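Local structure of histidine-containing phosphotransfer protein (Zea mays, 1WN0) at residues A[20-25]-A[91-96]; A[53-58]-A[122-127]; A[81-86]-A[97-102]. The protein probably relays phosphoryl groups from cytokinin sensor histidine kinases to response regulators in a multistep His-to-Asp phosphorelay. One frame throughout, in Å; residues are numbered along the deposited sequence.

Interaction 1 of 3, residues A[20-25]-A[91-96]; sequences SGLVDE and AQKVKF
Lys-93 lays its aliphatic chain along the carbonyl groups of Ser-20 and Gly-21, with CE 3.2 Å from Ser-20 O and CG 3.6 Å from Gly-21 O. CG stands anti to the carbonyl carbon (chi1 -70°), and the chain then runs straight until chi4 turns NZ aside; the methylenes therefore do most of the touching, and NZ stays 4.0 Å from Ser-20 O. A long, flexible residue suits this exposed edge, since its CD also reaches CD2 of Leu-22. Next to it, Leu-22 O takes a hydrogen bond of 2.6 Å from a water, which in turn accepts one of 2.9 Å from Lys-93 N. In the first turn of helix 92-99 this N-H has no carbonyl of its own helix to bind, so the water serves it. The same Leu-22 O receives a CA-H...O contact from Ala-91, at 3.5 Å. Farther along, the side chains of Asp-24 and Gln-92 cross at about a right angle, OD1 of Asp-24 lying 3.8 Å from Gln-92 CB.

Behind these contacts stand one helix end and two helix starts. Gly-21 closes helix 10-19 in a Schellman motif; its positive phi of 71° favours glycine, and its bare alpha-carbon lets Lys-93 lie close. Asp-24 is the N-cap of helix 25-34, its OD2 weakly bonded to Gln-26 N, while its backbone is hydrogen-bonded to Gly-90. Ala-91, small and buried, is the N-cap residue of helix 92-99 and rests on Leu-127 of helix 110-138. The chemistry is that of a partly exposed joint in which methylenes lie against carbonyl oxygens and a water carries the hydrogen-bonded link; the polarised methylene beside the lysine's charge probably finds the carbonyls' partial negative charge favourable.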
# COMPACT_ATOMS: atom_id res chain seq x y z
N SER A 20 -15.88 1.29 0.51
CA SER A 20 -15.04 2.08 1.46
C SER A 20 -13.78 2.77 0.83
O SER A 20 -13.02 3.50 1.51
CB SER A 20 -14.66 1.17 2.61
OG SER A 20 -13.68 0.29 2.12
N GLY A 21 -13.56 2.53 -0.46
CA GLY A 21 -12.41 3.14 -1.15
C GLY A 21 -11.01 2.63 -0.79
O GLY A 21 -10.06 3.25 -1.16
N LEU A 22 -10.85 1.48 -0.14
CA LEU A 22 -9.47 0.94 0.05
C LEU A 22 -8.79 0.58 -1.27
O LEU A 22 -7.55 0.74 -1.42
CB LEU A 22 -9.46 -0.27 0.93
CG LEU A 22 -10.12 -0.09 2.31
CD1 LEU A 22 -9.84 -1.23 3.16
CD2 LEU A 22 -9.85 1.20 3.04
N VAL A 23 -9.61 0.17 -2.23
CA VAL A 23 -9.13 -0.13 -3.55
C VAL A 23 -9.99 0.61 -4.52
O VAL A 23 -11.17 0.76 -4.28
CB VAL A 23 -9.06 -1.68 -3.84
CG1 VAL A 23 -8.02 -2.38 -2.93
CG2 VAL A 23 -10.45 -2.38 -3.78
N ASP A 24 -9.41 1.08 -5.62
CA ASP A 24 -10.14 1.77 -6.72
C ASP A 24 -10.42 0.79 -7.96
O ASP A 24 -10.19 -0.40 -7.89
CB ASP A 24 -9.36 3.04 -7.10
CG ASP A 24 -8.03 2.75 -7.82
OD1 ASP A 24 -7.11 3.61 -7.79
OD2 ASP A 24 -7.75 1.67 -8.36
N GLU A 25 -10.88 1.33 -9.09
CA GLU A 25 -11.02 0.61 -10.38
C GLU A 25 -9.79 -0.14 -10.95
O GLU A 25 -9.93 -1.15 -11.60
CB GLU A 25 -11.54 1.60 -11.49
CG GLU A 25 -10.66 2.86 -11.66
CD GLU A 25 -10.36 3.30 -13.14
OE1 GLU A 25 -9.53 4.31 -13.30
OE2 GLU A 25 -10.95 2.63 -14.11
N ALA A 91 -4.23 0.41 -4.40
CA ALA A 91 -4.42 0.86 -2.97
C ALA A 91 -4.39 2.43 -2.89
O ALA A 91 -3.38 3.08 -2.52
CB ALA A 91 -3.27 0.29 -2.14
N GLN A 92 -5.45 3.02 -3.32
CA GLN A 92 -5.50 4.40 -3.61
C GLN A 92 -5.29 5.27 -2.35
O GLN A 92 -4.79 6.34 -2.45
CB GLN A 92 -6.89 4.79 -4.20
CG GLN A 92 -6.91 6.18 -4.86
CD GLN A 92 -7.43 7.38 -3.90
OE1 GLN A 92 -7.09 8.61 -4.13
NE2 GLN A 92 -8.27 7.04 -2.92
N LYS A 93 -5.73 4.86 -1.20
CA LYS A 93 -5.60 5.75 -0.04
C LYS A 93 -4.11 5.74 0.37
O LYS A 93 -3.50 6.77 0.61
CB LYS A 93 -6.55 5.31 1.07
CG LYS A 93 -8.05 5.56 0.78
CD LYS A 93 -8.99 5.08 1.96
CE LYS A 93 -10.54 5.46 1.74
NZ LYS A 93 -10.90 6.90 1.31
N VAL A 94 -3.48 4.59 0.35
CA VAL A 94 -1.97 4.54 0.55
C VAL A 94 -1.22 5.36 -0.44
O VAL A 94 -0.36 6.21 -0.04
CB VAL A 94 -1.48 3.03 0.48
CG1 VAL A 94 -0.03 2.89 0.73
CG2 VAL A 94 -2.27 2.17 1.51
N LYS A 95 -1.53 5.18 -1.75
CA LYS A 95 -0.84 5.94 -2.83
C LYS A 95 -1.00 7.42 -2.57
O LYS A 95 -0.01 8.18 -2.55
CB LYS A 95 -1.43 5.60 -4.23
CG LYS A 95 -0.86 6.25 -5.49
CD LYS A 95 -1.85 5.90 -6.66
CE LYS A 95 -1.54 6.36 -8.15
NZ LYS A 95 -2.20 5.47 -9.49
N PHE A 96 -2.24 7.84 -2.26
CA PHE A 96 -2.45 9.25 -1.99
C PHE A 96 -1.63 9.73 -0.84
O PHE A 96 -1.04 10.80 -0.92
CB PHE A 96 -3.90 9.56 -1.73
CG PHE A 96 -4.14 11.00 -1.45
CD1 PHE A 96 -4.17 11.46 -0.14
CD2 PHE A 96 -4.30 11.87 -2.50
CE1 PHE A 96 -4.27 12.89 0.11
CE2 PHE A 96 -4.42 13.20 -2.28
CZ PHE A 96 -4.43 13.73 -0.92
O HOH W 1 -5.71 2.16 -0.16

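Interaction 2 of 3, residues A[53-58]-A[122-127]; sequences DADRII and NEFYDL
Phe-124 turns one face of its ring to Ala-54 in the interior of the four-helix bundle of this HPt domain, where helices 42-64 and 110-138 run roughly antiparallel. The short axes of the two segments are inclined by 154° and come within 11.0 Å, and the CA atoms nearest each other are those of the same pair, 7.6 Å apart. Alanine suits this point because its methyl is small enough to sit over one face of the ring: CB lies 3.7 Å from the ring centroid, 26° off the normal, in a CH-pi contact. It is displaced toward the CE1 side, and CE1 is the ring atom it approaches most closely, at 3.4 Å.

The ring reaches across because Phe-124 CG is anti to the backbone N (chi1 174°), which carries it off its own helix toward the neighbour. Ile-58, one turn beyond Ala-54, approaches obliquely, and its CD1 fits against the root of the ring, 3.9 Å from CD2. At the far end CZ lies 4.0 Å from the backbone N of Asp-55. Phe-50, one turn before Ala-54 on helix 42-64, meets the ring with its own plane nearly perpendicular. Held between these neighbours, a flat, wide phenyl group spans the gap between the helices; a serine here would probably leave a hole beside the methyl of Ala-54 and CD1 of Ile-58, with a hydroxyl set in apolar surroundings.

At the partly exposed flank the character changes from apolar to polar. Asp-55 forms a salt bridge through OD1 to Arg-128 on the opposing helix, so the carboxylate ties the two helices together where phenylalanine and alanine give way to charge. Tyr-125 swings its partly exposed ring toward that carboxylate, and Asp-55 OD1 lies near the ring plane, at the edge, 4.4 Å from Tyr-125 CE1.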
# COMPACT_ATOMS: atom_id res chain seq x y z
N ASP A 53 6.37 -5.94 0.06
CA ASP A 53 7.04 -4.69 -0.21
C ASP A 53 6.56 -3.58 0.74
O ASP A 53 7.38 -2.87 1.34
CB ASP A 53 6.84 -4.17 -1.67
CG ASP A 53 7.61 -4.94 -2.76
OD1 ASP A 53 8.52 -5.73 -2.46
OD2 ASP A 53 7.35 -4.73 -4.01
N ALA A 54 5.28 -3.35 0.81
CA ALA A 54 4.78 -2.23 1.65
C ALA A 54 5.32 -2.35 3.11
O ALA A 54 5.81 -1.37 3.74
CB ALA A 54 3.24 -2.23 1.68
N ASP A 55 5.28 -3.60 3.61
CA ASP A 55 5.68 -3.92 4.94
C ASP A 55 7.17 -3.64 5.15
O ASP A 55 7.53 -2.97 6.13
CB ASP A 55 5.30 -5.34 5.35
CG ASP A 55 5.48 -5.59 6.82
OD1 ASP A 55 4.69 -5.13 7.72
OD2 ASP A 55 6.54 -6.16 7.12
N ARG A 56 7.99 -4.00 4.20
CA ARG A 56 9.45 -3.83 4.38
C ARG A 56 9.72 -2.29 4.21
O ARG A 56 10.43 -1.64 5.00
CB ARG A 56 10.14 -4.72 3.34
CG ARG A 56 11.67 -4.51 3.23
CD ARG A 56 12.36 -5.10 1.89
NE ARG A 56 11.50 -5.10 0.66
CZ ARG A 56 11.49 -4.15 -0.28
NH1 ARG A 56 12.31 -3.04 -0.21
NH2 ARG A 56 10.64 -4.28 -1.30
N ILE A 57 9.06 -1.65 3.23
CA ILE A 57 9.37 -0.19 3.05
C ILE A 57 8.98 0.71 4.26
O ILE A 57 9.72 1.54 4.68
CB ILE A 57 8.72 0.31 1.78
CG1 ILE A 57 9.47 -0.35 0.58
CG2 ILE A 57 8.80 1.82 1.79
CD1 ILE A 57 8.66 -0.32 -0.60
N ILE A 58 7.85 0.42 4.83
CA ILE A 58 7.35 1.06 6.09
C ILE A 58 8.28 0.89 7.28
O ILE A 58 8.62 1.93 7.95
CB ILE A 58 5.90 0.62 6.35
CG1 ILE A 58 4.99 1.27 5.29
CG2 ILE A 58 5.51 0.99 7.70
CD1 ILE A 58 3.48 0.80 5.28
N ASN A 122 -1.38 2.82 9.16
CA ASN A 122 -2.76 2.43 9.44
C ASN A 122 -3.52 2.00 8.25
O ASN A 122 -4.17 0.95 8.32
CB ASN A 122 -3.54 3.53 10.16
CG ASN A 122 -3.02 3.71 11.60
OD1 ASN A 122 -2.64 2.75 12.24
ND2 ASN A 122 -2.95 4.95 12.08
N GLU A 123 -3.41 2.75 7.13
CA GLU A 123 -4.17 2.46 5.90
C GLU A 123 -3.62 1.15 5.26
O GLU A 123 -4.36 0.29 4.65
CB GLU A 123 -3.97 3.60 4.92
CG GLU A 123 -4.78 4.85 5.27
CD GLU A 123 -4.43 6.11 4.48
OE1 GLU A 123 -5.22 7.04 4.47
OE2 GLU A 123 -3.42 6.17 3.85
N PHE A 124 -2.33 0.99 5.34
CA PHE A 124 -1.76 -0.28 4.94
C PHE A 124 -2.25 -1.53 5.77
O PHE A 124 -2.84 -2.48 5.17
CB PHE A 124 -0.24 -0.23 4.84
CG PHE A 124 0.32 -1.52 4.57
CD1 PHE A 124 0.05 -2.14 3.41
CD2 PHE A 124 1.02 -2.18 5.57
CE1 PHE A 124 0.49 -3.41 3.19
CE2 PHE A 124 1.55 -3.41 5.36
CZ PHE A 124 1.33 -4.05 4.19
N TYR A 125 -2.12 -1.50 7.12
CA TYR A 125 -2.56 -2.62 7.95
C TYR A 125 -4.01 -2.94 7.63
O TYR A 125 -4.34 -4.09 7.45
CB TYR A 125 -2.35 -2.33 9.42
CG TYR A 125 -0.89 -2.30 9.87
CD1 TYR A 125 0.15 -2.80 9.08
CD2 TYR A 125 -0.55 -1.81 11.12
CE1 TYR A 125 1.51 -2.78 9.54
CE2 TYR A 125 0.82 -1.80 11.56
CZ TYR A 125 1.80 -2.32 10.75
OH TYR A 125 3.08 -2.29 11.16
N ASP A 126 -4.86 -1.94 7.45
CA ASP A 126 -6.30 -2.18 7.13
C ASP A 126 -6.45 -2.90 5.77
O ASP A 126 -7.19 -3.90 5.64
CB ASP A 126 -6.98 -0.80 7.19
CG ASP A 126 -8.47 -0.82 6.90
OD1 ASP A 126 -9.14 -1.89 6.82
OD2 ASP A 126 -9.08 0.22 6.72
N LEU A 127 -5.74 -2.44 4.73
CA LEU A 127 -5.90 -3.05 3.43
C LEU A 127 -5.25 -4.39 3.42
O LEU A 127 -5.82 -5.38 2.94
CB LEU A 127 -5.31 -2.17 2.36
CG LEU A 127 -5.72 -2.36 0.88
CD1 LEU A 127 -4.61 -2.10 -0.04
CD2 LEU A 127 -6.34 -3.56 0.56

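Interaction 3 of 3, residues A[81-86]-A[97-102]; sequences QLKGSS and TCMQFR
Lys-83, packed against Cys-98 and Arg-102, has its carbonyl O held by Ser-86 OG at 3.0 Å; the serine hydroxyl reaches back one turn and adds a side-chain bond within helix 72-88. Across the contact, Cys-98 does the close packing. Its SG, turned anti to the carbonyl carbon (chi1 -76°), lies 3.4 Å from Leu-82 CG and 3.7 Å from Lys-83 N, while the two CB atoms of Lys-83 and Cys-98 meet at 3.9 Å. A small, weakly polar side chain suits such a close approach of two helices. Lys-83 extends outward from there, its CD passing the edge of the Arg-102 guanidinium 3.5 Å from NH2 and beside Met-99 CG. Lys-83 NZ and Arg-102 NH2 stay 5.3 Å apart. Lys-83 follows His-80, the predicted phosphorylation site, by one turn, and Arg-102, weakly paired with Asp-76, touches His-80; lysine and arginine so placed would probably suit an incoming phosphoryl group. Helix 72-88 is covered in turn by helix 42-64, Leu-82 resting on Ala-54, whereas Phe-101 and Thr-97 lean on helix 110-138, so that helix 72-88 packs beside helices 92-99 and 101-106 within the bundle.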
# COMPACT_ATOMS: atom_id res chain seq x y z
N GLN A 81 8.97 4.22 -4.01
CA GLN A 81 8.71 2.79 -4.11
C GLN A 81 7.41 2.38 -3.50
O GLN A 81 6.75 1.47 -4.04
CB GLN A 81 9.80 1.95 -3.47
CG GLN A 81 11.30 2.29 -3.91
CD GLN A 81 12.37 1.46 -3.06
OE1 GLN A 81 12.06 0.40 -2.50
NE2 GLN A 81 13.64 1.98 -2.98
N LEU A 82 7.03 2.95 -2.34
CA LEU A 82 5.77 2.54 -1.74
C LEU A 82 4.61 2.98 -2.61
O LEU A 82 3.56 2.25 -2.71
CB LEU A 82 5.64 3.08 -0.31
CG LEU A 82 4.36 2.89 0.45
CD1 LEU A 82 4.04 1.43 0.46
CD2 LEU A 82 4.49 3.33 1.79
N LYS A 83 4.76 4.18 -3.20
CA LYS A 83 3.76 4.70 -4.14
C LYS A 83 3.55 3.76 -5.33
O LYS A 83 2.34 3.36 -5.61
CB LYS A 83 4.19 6.04 -4.62
CG LYS A 83 3.28 6.75 -5.55
CD LYS A 83 3.91 7.88 -6.38
CE LYS A 83 3.05 7.97 -7.74
NZ LYS A 83 3.18 9.24 -8.60
N GLY A 84 4.63 3.36 -5.99
CA GLY A 84 4.52 2.38 -7.14
C GLY A 84 3.91 1.05 -6.70
O GLY A 84 3.03 0.43 -7.35
N SER A 85 4.26 0.59 -5.52
CA SER A 85 3.67 -0.69 -5.01
C SER A 85 2.16 -0.57 -4.74
O SER A 85 1.37 -1.43 -5.09
CB SER A 85 4.40 -1.11 -3.77
OG SER A 85 4.02 -2.38 -3.28
N SER A 86 1.77 0.55 -4.17
CA SER A 86 0.41 0.72 -3.77
C SER A 86 -0.38 0.95 -5.04
O SER A 86 -1.52 0.37 -5.23
CB SER A 86 0.34 1.86 -2.77
OG SER A 86 0.22 3.01 -3.53
N THR A 97 -1.58 8.98 0.25
CA THR A 97 -0.60 9.33 1.34
C THR A 97 0.84 9.53 0.94
O THR A 97 1.51 10.46 1.42
CB THR A 97 -0.75 8.38 2.56
OG1 THR A 97 -2.12 8.43 2.97
CG2 THR A 97 -0.09 8.95 3.82
N CYS A 98 1.33 8.61 0.13
CA CYS A 98 2.68 8.59 -0.31
C CYS A 98 2.97 9.89 -0.96
O CYS A 98 4.03 10.49 -0.74
CB CYS A 98 2.89 7.48 -1.26
SG CYS A 98 2.97 5.89 -0.49
N MET A 99 1.99 10.39 -1.70
CA MET A 99 2.15 11.66 -2.42
C MET A 99 2.30 12.92 -1.57
O MET A 99 2.82 13.90 -2.05
CB MET A 99 1.00 11.81 -3.50
CG MET A 99 1.23 10.83 -4.85
SD MET A 99 -0.42 10.70 -5.56
CE MET A 99 -0.26 12.39 -6.60
N GLN A 100 1.89 12.89 -0.31
CA GLN A 100 2.05 14.07 0.58
C GLN A 100 3.39 14.18 1.20
O GLN A 100 3.65 15.13 1.95
CB GLN A 100 0.99 14.03 1.70
CG GLN A 100 -0.38 13.52 1.11
CD GLN A 100 -0.83 14.26 -0.19
OE1 GLN A 100 -0.70 15.44 -0.23
NE2 GLN A 100 -1.44 13.54 -1.24
N PHE A 101 4.26 13.18 0.95
CA PHE A 101 5.65 13.19 1.53
C PHE A 101 6.54 14.18 0.80
O PHE A 101 7.62 14.58 1.28
CB PHE A 101 6.27 11.78 1.41
CG PHE A 101 6.00 10.88 2.61
CD1 PHE A 101 4.87 10.14 2.66
CD2 PHE A 101 6.88 10.81 3.68
CE1 PHE A 101 4.64 9.27 3.72
CE2 PHE A 101 6.65 10.01 4.69
CZ PHE A 101 5.52 9.21 4.72
N ARG A 102 6.12 14.56 -0.39
CA ARG A 102 7.01 15.40 -1.18
C ARG A 102 7.21 16.72 -0.56
O ARG A 102 8.35 17.17 -0.37
CB ARG A 102 6.50 15.61 -2.62
CG ARG A 102 6.62 14.23 -3.42
CD ARG A 102 7.07 12.86 -2.61
NE ARG A 102 6.23 11.72 -3.04
CZ ARG A 102 6.69 10.60 -3.62
NH1 ARG A 102 8.02 10.39 -3.75
NH2 ARG A 102 5.80 9.70 -4.04

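In the fold
The three contacts lie 11 to 13 Å apart, centre to centre, each within about 8 Å of the centre of the molecule. In sequence their segments come as 20-25, 53-58, 81-86, 91-96, 97-102 and 122-127, so interaction 1 interleaves with both others, while both segments of interaction 3 fall between those of interaction 2. Interactions 1 and 3 share helix 92-99; Glu-123 of helix 110-138, on the segment used by interaction 2, hydrogen-bonds Thr-97 of interaction 3. Interactions 2 and 3 thus tie together helices of the HPt bundle, interaction 3 beside the predicted phosphohistidine, His-80, and interaction 1 fastens the turn between helices 10-19 and 25-34 to that bundle.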